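Local coordinates for protein RNA-dependent RNA Polymerase (Bombyx mori cytoplasmic polyhedrosis virus, PDB 6TZ0) that catalyses RNA-templated RNA synthesis, making plus strands in transcription and complementary minus strands during replication of the viral double-stranded genome, at residues Asn659-Thr673 and Ile685-Ser699. Residues are numbered along the deposited sequence; the frame is centred on the assembly and turned at random.
Sequences NELKRASDGKNSCLT and IFQGNENDTHDHAVS
Arg663 and His696 meet flat against each other: the guanidinium lies on the imidazole with the two planes only 16° apart and centres 4.6 Å apart. A bend at chi3 (57°) in the arginine chain turns its planar end onto the ring, and CD also rests 3.5 Å from His696 CD2. Lys668 CB sits on the opposite face of the guanidinium. Around its edge, Arg663 NH2 donates to Asn669 O at 3.2 Å, which ties the arginine to the loop after its own helix, while a long salt bridge runs from Arg663 NH1 to Asp695 OD1 at 3.7 Å, with the carboxylate perpendicular to the guanidinium.

Cys671 N gives a weak hydrogen bond to His696 ND1, and Cys671 SG stands at the imidazole edge. The same sulfur approaches Phe686 obliquely, 3.6 Å from CD1, and touches Thr693 CG2. Leu672 packs against both rings, CB 3.5 Å from His696 CE1 and CD1 against Phe686 CE1.

The strands are joined by backbone hydrogen bonds, one of them reinforced by a side-chain hydroxyl. Gln687 N donates to Cys671 O at 2.8 Å, and Ile685 O accepts from both Thr673 N and Thr673 OG1, the hydroxyl coming from above the carbonyl plane. Leu672 and Phe686 form the non-hydrogen-bonded antiparallel pair between these links.

Strand 541-548 continues the sheet beyond Phe686. Helices 644-665 and 690-705 both pack on the face of the hairpin that carries Leu672 and Phe686. This is the motif C hairpin of the polymerase palm: its turn bears the magnesium-binding Asp680 and Asp681, and the contact lies at the strand ends away from that site.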
loop_
_atom_site.group_PDB
_atom_site.type_symbol
_atom_site.label_atom_id
_atom_site.label_comp_id
_atom_site.label_asym_id
_atom_site.label_seq_id
_atom_site.Cartn_x
_atom_site.Cartn_y
_atom_site.Cartn_z
ATOM N N ASN A 659 -5.415 14.571 -24.252
ATOM C CA ASN A 659 -6.314 14.277 -25.360
ATOM C C ASN A 659 -7.253 15.442 -25.620
ATOM O O ASN A 659 -7.620 15.691 -26.771
ATOM C CB ASN A 659 -7.127 13.020 -25.077
ATOM C CG ASN A 659 -7.764 12.456 -26.320
ATOM O OD1 ASN A 659 -7.463 12.879 -27.432
ATOM N ND2 ASN A 659 -8.687 11.533 -26.139
ATOM N N GLU A 660 -7.645 16.155 -24.564
ATOM C CA GLU A 660 -8.430 17.378 -24.735
ATOM C C GLU A 660 -7.656 18.426 -25.536
ATOM O O GLU A 660 -8.186 19.015 -26.490
ATOM C CB GLU A 660 -8.838 17.914 -23.361
ATOM C CG GLU A 660 -9.756 19.107 -23.374
ATOM C CD GLU A 660 -10.228 19.488 -21.985
ATOM O OE1 GLU A 660 -9.790 18.844 -21.015
ATOM O OE2 GLU A 660 -11.050 20.419 -21.863
ATOM N N LEU A 661 -6.377 18.628 -25.191
ATOM C CA LEU A 661 -5.531 19.559 -25.943
ATOM C C LEU A 661 -5.289 19.092 -27.378
ATOM O O LEU A 661 -5.224 19.911 -28.303
ATOM C CB LEU A 661 -4.192 19.743 -25.241
ATOM C CG LEU A 661 -4.172 20.383 -23.864
ATOM C CD1 LEU A 661 -2.758 20.402 -23.332
ATOM C CD2 LEU A 661 -4.749 21.775 -23.932
ATOM N N LYS A 662 -5.144 17.782 -27.581
ATOM C CA LYS A 662 -4.900 17.232 -28.909
ATOM C C LYS A 662 -6.115 17.375 -29.811
ATOM O O LYS A 662 -5.974 17.686 -31.000
ATOM C CB LYS A 662 -4.502 15.764 -28.775
ATOM C CG LYS A 662 -4.177 15.044 -30.060
ATOM C CD LYS A 662 -2.900 15.569 -30.666
ATOM C CE LYS A 662 -2.415 14.665 -31.783
ATOM N NZ LYS A 662 -3.338 14.618 -32.941
ATOM N N ARG A 663 -7.310 17.166 -29.259
ATOM C CA ARG A 663 -8.533 17.424 -30.005
ATOM C C ARG A 663 -8.694 18.901 -30.317
ATOM O O ARG A 663 -9.221 19.254 -31.373
ATOM C CB ARG A 663 -9.742 16.920 -29.229
ATOM C CG ARG A 663 -9.906 15.435 -29.230
ATOM C CD ARG A 663 -11.039 15.062 -28.316
ATOM N NE ARG A 663 -12.287 15.718 -28.679
ATOM C CZ ARG A 663 -13.162 15.239 -29.553
ATOM N NH1 ARG A 663 -12.927 14.093 -30.172
ATOM N NH2 ARG A 663 -14.270 15.914 -29.808
ATOM N N ALA A 664 -8.259 19.776 -29.405
ATOM C CA ALA A 664 -8.288 21.206 -29.693
ATOM C C ALA A 664 -7.363 21.560 -30.852
ATOM O O ALA A 664 -7.730 22.351 -31.726
ATOM C CB ALA A 664 -7.911 22.001 -28.447
ATOM N N SER A 665 -6.171 20.971 -30.890
ATOM C CA SER A 665 -5.233 21.264 -31.967
ATOM C C SER A 665 -5.599 20.587 -33.279
ATOM O O SER A 665 -5.101 21.003 -34.327
ATOM C CB SER A 665 -3.816 20.855 -31.579
ATOM O OG SER A 665 -3.685 19.450 -31.569
ATOM N N ASP A 666 -6.437 19.554 -33.260
ATOM C CA ASP A 666 -6.940 18.959 -34.492
ATOM C C ASP A 666 -8.195 19.638 -35.017
ATOM O O ASP A 666 -8.705 19.235 -36.065
ATOM C CB ASP A 666 -7.227 17.468 -34.299
ATOM C CG ASP A 666 -5.971 16.640 -34.205
ATOM O OD1 ASP A 666 -4.944 17.053 -34.779
ATOM O OD2 ASP A 666 -6.018 15.565 -33.573
ATOM N N GLY A 667 -8.710 20.645 -34.325
ATOM C CA GLY A 667 -9.895 21.342 -34.765
ATOM C C GLY A 667 -11.203 20.820 -34.224
ATOM O O GLY A 667 -12.233 21.000 -34.877
ATOM N N LYS A 668 -11.199 20.177 -33.062
ATOM C CA LYS A 668 -12.396 19.603 -32.474
ATOM C C LYS A 668 -12.621 20.188 -31.092
ATOM O O LYS A 668 -11.672 20.492 -30.368
ATOM C CB LYS A 668 -12.276 18.084 -32.385
ATOM C CG LYS A 668 -12.181 17.426 -33.728
ATOM C CD LYS A 668 -11.993 15.936 -33.612
ATOM C CE LYS A 668 -11.838 15.314 -34.984
ATOM N NZ LYS A 668 -11.633 13.848 -34.904
ATOM N N ASN A 669 -13.885 20.331 -30.722
ATOM C CA ASN A 669 -14.205 20.929 -29.441
ATOM C C ASN A 669 -13.977 19.936 -28.307
ATOM O O ASN A 669 -13.735 18.747 -28.516
ATOM C CB ASN A 669 -15.641 21.445 -29.434
ATOM C CG ASN A 669 -16.660 20.371 -29.772
ATOM O OD1 ASN A 669 -16.314 19.237 -30.099
ATOM N ND2 ASN A 669 -17.929 20.715 -29.654
ATOM N N SER A 670 -14.068 20.434 -27.085
ATOM C CA SER A 670 -14.115 19.595 -25.906
ATOM C C SER A 670 -15.444 19.830 -25.213
ATOM O O SER A 670 -15.898 20.968 -25.087
ATOM C CB SER A 670 -12.976 19.894 -24.943
ATOM O OG SER A 670 -13.159 21.135 -24.299
ATOM N N CYS A 671 -16.074 18.746 -24.787
ATOM C CA CYS A 671 -17.286 18.824 -23.991
ATOM C C CYS A 671 -17.046 18.362 -22.562
ATOM O O CYS A 671 -17.998 18.246 -21.787
ATOM C CB CYS A 671 -18.389 18.006 -24.654
ATOM S SG CYS A 671 -17.946 16.299 -24.816
ATOM N N LEU A 672 -15.791 18.134 -22.196
ATOM C CA LEU A 672 -15.429 17.569 -20.905
ATOM C C LEU A 672 -15.535 18.640 -19.831
ATOM O O LEU A 672 -14.915 19.701 -19.943
ATOM C CB LEU A 672 -14.014 17.002 -20.975
ATOM C CG LEU A 672 -13.423 16.115 -19.879
ATOM C CD1 LEU A 672 -12.479 15.145 -20.524
ATOM C CD2 LEU A 672 -12.664 16.915 -18.855
ATOM N N THR A 673 -16.300 18.354 -18.783
ATOM C CA THR A 673 -16.476 19.307 -17.696
ATOM C C THR A 673 -15.492 19.064 -16.555
ATOM O O THR A 673 -14.672 19.930 -16.243
ATOM C CB THR A 673 -17.907 19.235 -17.179
ATOM O OG1 THR A 673 -18.141 17.926 -16.666
ATOM C CG2 THR A 673 -18.873 19.490 -18.300
ATOM N N ILE A 685 -17.042 13.288 -16.922
ATOM C CA ILE A 685 -18.346 13.916 -17.099
ATOM C C ILE A 685 -18.272 14.823 -18.320
ATOM O O ILE A 685 -17.481 15.772 -18.349
ATOM C CB ILE A 685 -18.774 14.703 -15.853
ATOM C CG1 ILE A 685 -18.921 13.768 -14.656
ATOM C CG2 ILE A 685 -20.094 15.374 -16.090
ATOM C CD1 ILE A 685 -19.041 14.478 -13.348
ATOM N N PHE A 686 -19.095 14.532 -19.322
ATOM C CA PHE A 686 -19.175 15.305 -20.554
ATOM C C PHE A 686 -20.524 16.003 -20.611
ATOM O O PHE A 686 -21.526 15.452 -20.157
ATOM C CB PHE A 686 -19.027 14.396 -21.774
ATOM C CG PHE A 686 -17.755 13.620 -21.805
ATOM C CD1 PHE A 686 -16.578 14.202 -22.241
ATOM C CD2 PHE A 686 -17.734 12.301 -21.400
ATOM C CE1 PHE A 686 -15.406 13.480 -22.267
ATOM C CE2 PHE A 686 -16.567 11.574 -21.429
ATOM C CZ PHE A 686 -15.403 12.167 -21.866
ATOM N N GLN A 687 -20.567 17.204 -21.179
ATOM C CA GLN A 687 -21.832 17.916 -21.330
ATOM C C GLN A 687 -21.921 18.546 -22.710
ATOM O O GLN A 687 -21.012 19.267 -23.125
ATOM C CB GLN A 687 -22.005 18.992 -20.255
ATOM C CG GLN A 687 -23.380 19.633 -20.252
ATOM C CD GLN A 687 -23.584 20.607 -19.117
ATOM O OE1 GLN A 687 -22.653 20.932 -18.389
ATOM N NE2 GLN A 687 -24.819 21.053 -18.939
ATOM N N GLY A 688 -23.029 18.292 -23.402
ATOM C CA GLY A 688 -23.266 18.862 -24.712
ATOM C C GLY A 688 -24.314 18.096 -25.488
ATOM O O GLY A 688 -25.324 17.681 -24.919
ATOM N N ASN A 689 -24.107 17.926 -26.789
ATOM C CA ASN A 689 -24.969 17.083 -27.600
ATOM C C ASN A 689 -24.515 15.639 -27.507
ATOM O O ASN A 689 -23.419 15.345 -27.038
ATOM C CB ASN A 689 -24.957 17.531 -29.057
ATOM C CG ASN A 689 -25.738 18.802 -29.278
ATOM O OD1 ASN A 689 -26.853 18.953 -28.778
ATOM N ND2 ASN A 689 -25.148 19.740 -30.015
ATOM N N GLU A 690 -25.364 14.729 -27.980
ATOM C CA GLU A 690 -25.000 13.318 -27.951
ATOM C C GLU A 690 -23.882 13.006 -28.934
ATOM O O GLU A 690 -23.053 12.126 -28.667
ATOM C CB GLU A 690 -26.221 12.447 -28.235
ATOM C CG GLU A 690 -27.263 12.483 -27.135
ATOM C CD GLU A 690 -28.422 11.552 -27.403
ATOM O OE1 GLU A 690 -28.454 10.945 -28.492
ATOM O OE2 GLU A 690 -29.302 11.428 -26.525
ATOM N N ASN A 691 -23.819 13.745 -30.042
ATOM C CA ASN A 691 -22.776 13.527 -31.037
ATOM C C ASN A 691 -21.404 13.908 -30.500
ATOM O O ASN A 691 -20.454 13.121 -30.596
ATOM C CB ASN A 691 -23.097 14.329 -32.288
ATOM C CG ASN A 691 -24.326 13.820 -32.991
ATOM O OD1 ASN A 691 -24.502 12.616 -33.169
ATOM N ND2 ASN A 691 -25.204 14.737 -33.375
ATOM N N ASP A 692 -21.292 15.097 -29.909
ATOM C CA ASP A 692 -20.010 15.581 -29.418
ATOM C C ASP A 692 -19.536 14.790 -28.210
ATOM O O ASP A 692 -18.346 14.464 -28.110
ATOM C CB ASP A 692 -20.118 17.057 -29.059
ATOM C CG ASP A 692 -20.406 17.927 -30.258
ATOM O OD1 ASP A 692 -20.025 17.542 -31.380
ATOM O OD2 ASP A 692 -21.018 18.998 -30.075
ATOM N N THR A 693 -20.455 14.466 -27.295
ATOM C CA THR A 693 -20.092 13.685 -26.119
ATOM C C THR A 693 -19.690 12.267 -26.493
ATOM O O THR A 693 -18.728 11.727 -25.932
ATOM C CB THR A 693 -21.239 13.676 -25.109
ATOM O OG1 THR A 693 -22.442 13.242 -25.745
ATOM C CG2 THR A 693 -21.444 15.043 -24.502
ATOM N N HIS A 694 -20.378 11.666 -27.469
ATOM C CA HIS A 694 -19.989 10.334 -27.914
ATOM C C HIS A 694 -18.639 10.354 -28.621
ATOM O O HIS A 694 -17.816 9.459 -28.403
ATOM C CB HIS A 694 -21.074 9.744 -28.811
ATOM C CG HIS A 694 -20.772 8.362 -29.301
ATOM N ND1 HIS A 694 -20.764 7.263 -28.470
ATOM C CD2 HIS A 694 -20.491 7.897 -30.540
ATOM C CE1 HIS A 694 -20.476 6.183 -29.173
ATOM N NE2 HIS A 694 -20.309 6.541 -30.433
ATOM N N ASP A 695 -18.378 11.388 -29.432
ATOM C CA ASP A 695 -17.089 11.509 -30.114
ATOM C C ASP A 695 -15.945 11.666 -29.118
ATOM O O ASP A 695 -14.910 10.994 -29.234
ATOM C CB ASP A 695 -17.134 12.696 -31.076
ATOM C CG ASP A 695 -15.964 12.723 -32.052
ATOM O OD1 ASP A 695 -15.124 11.801 -32.051
ATOM O OD2 ASP A 695 -15.876 13.696 -32.827
ATOM N N HIS A 696 -16.142 12.495 -28.096
ATOM C CA HIS A 696 -15.070 12.766 -27.149
ATOM C C HIS A 696 -14.827 11.571 -26.231
ATOM O O HIS A 696 -13.672 11.260 -25.899
ATOM C CB HIS A 696 -15.420 14.033 -26.371
ATOM C CG HIS A 696 -14.277 14.629 -25.616
ATOM N ND1 HIS A 696 -14.428 15.734 -24.811
ATOM C CD2 HIS A 696 -12.978 14.274 -25.524
ATOM C CE1 HIS A 696 -13.268 16.045 -24.270
ATOM N NE2 HIS A 696 -12.371 15.170 -24.682
ATOM N N ALA A 697 -15.890 10.846 -25.866
ATOM C CA ALA A 697 -15.722 9.662 -25.028
ATOM C C ALA A 697 -15.061 8.521 -25.793
ATOM O O ALA A 697 -14.215 7.808 -25.237
ATOM C CB ALA A 697 -17.074 9.228 -24.469
ATOM N N VAL A 698 -15.409 8.349 -27.071
ATOM C CA VAL A 698 -14.757 7.335 -27.893
ATOM C C VAL A 698 -13.288 7.682 -28.119
ATOM O O VAL A 698 -12.425 6.794 -28.120
ATOM C CB VAL A 698 -15.544 7.153 -29.207
ATOM C CG1 VAL A 698 -14.772 6.362 -30.237
ATOM C CG2 VAL A 698 -16.825 6.416 -28.919
ATOM N N SER A 699 -12.967 8.975 -28.237
ATOM C CA SER A 699 -11.569 9.361 -28.413
ATOM C C SER A 699 -10.750 9.120 -27.146
ATOM O O SER A 699 -9.589 8.704 -27.227
ATOM C CB SER A 699 -11.478 10.821 -28.838
ATOM O OG SER A 699 -11.914 11.670 -27.798
#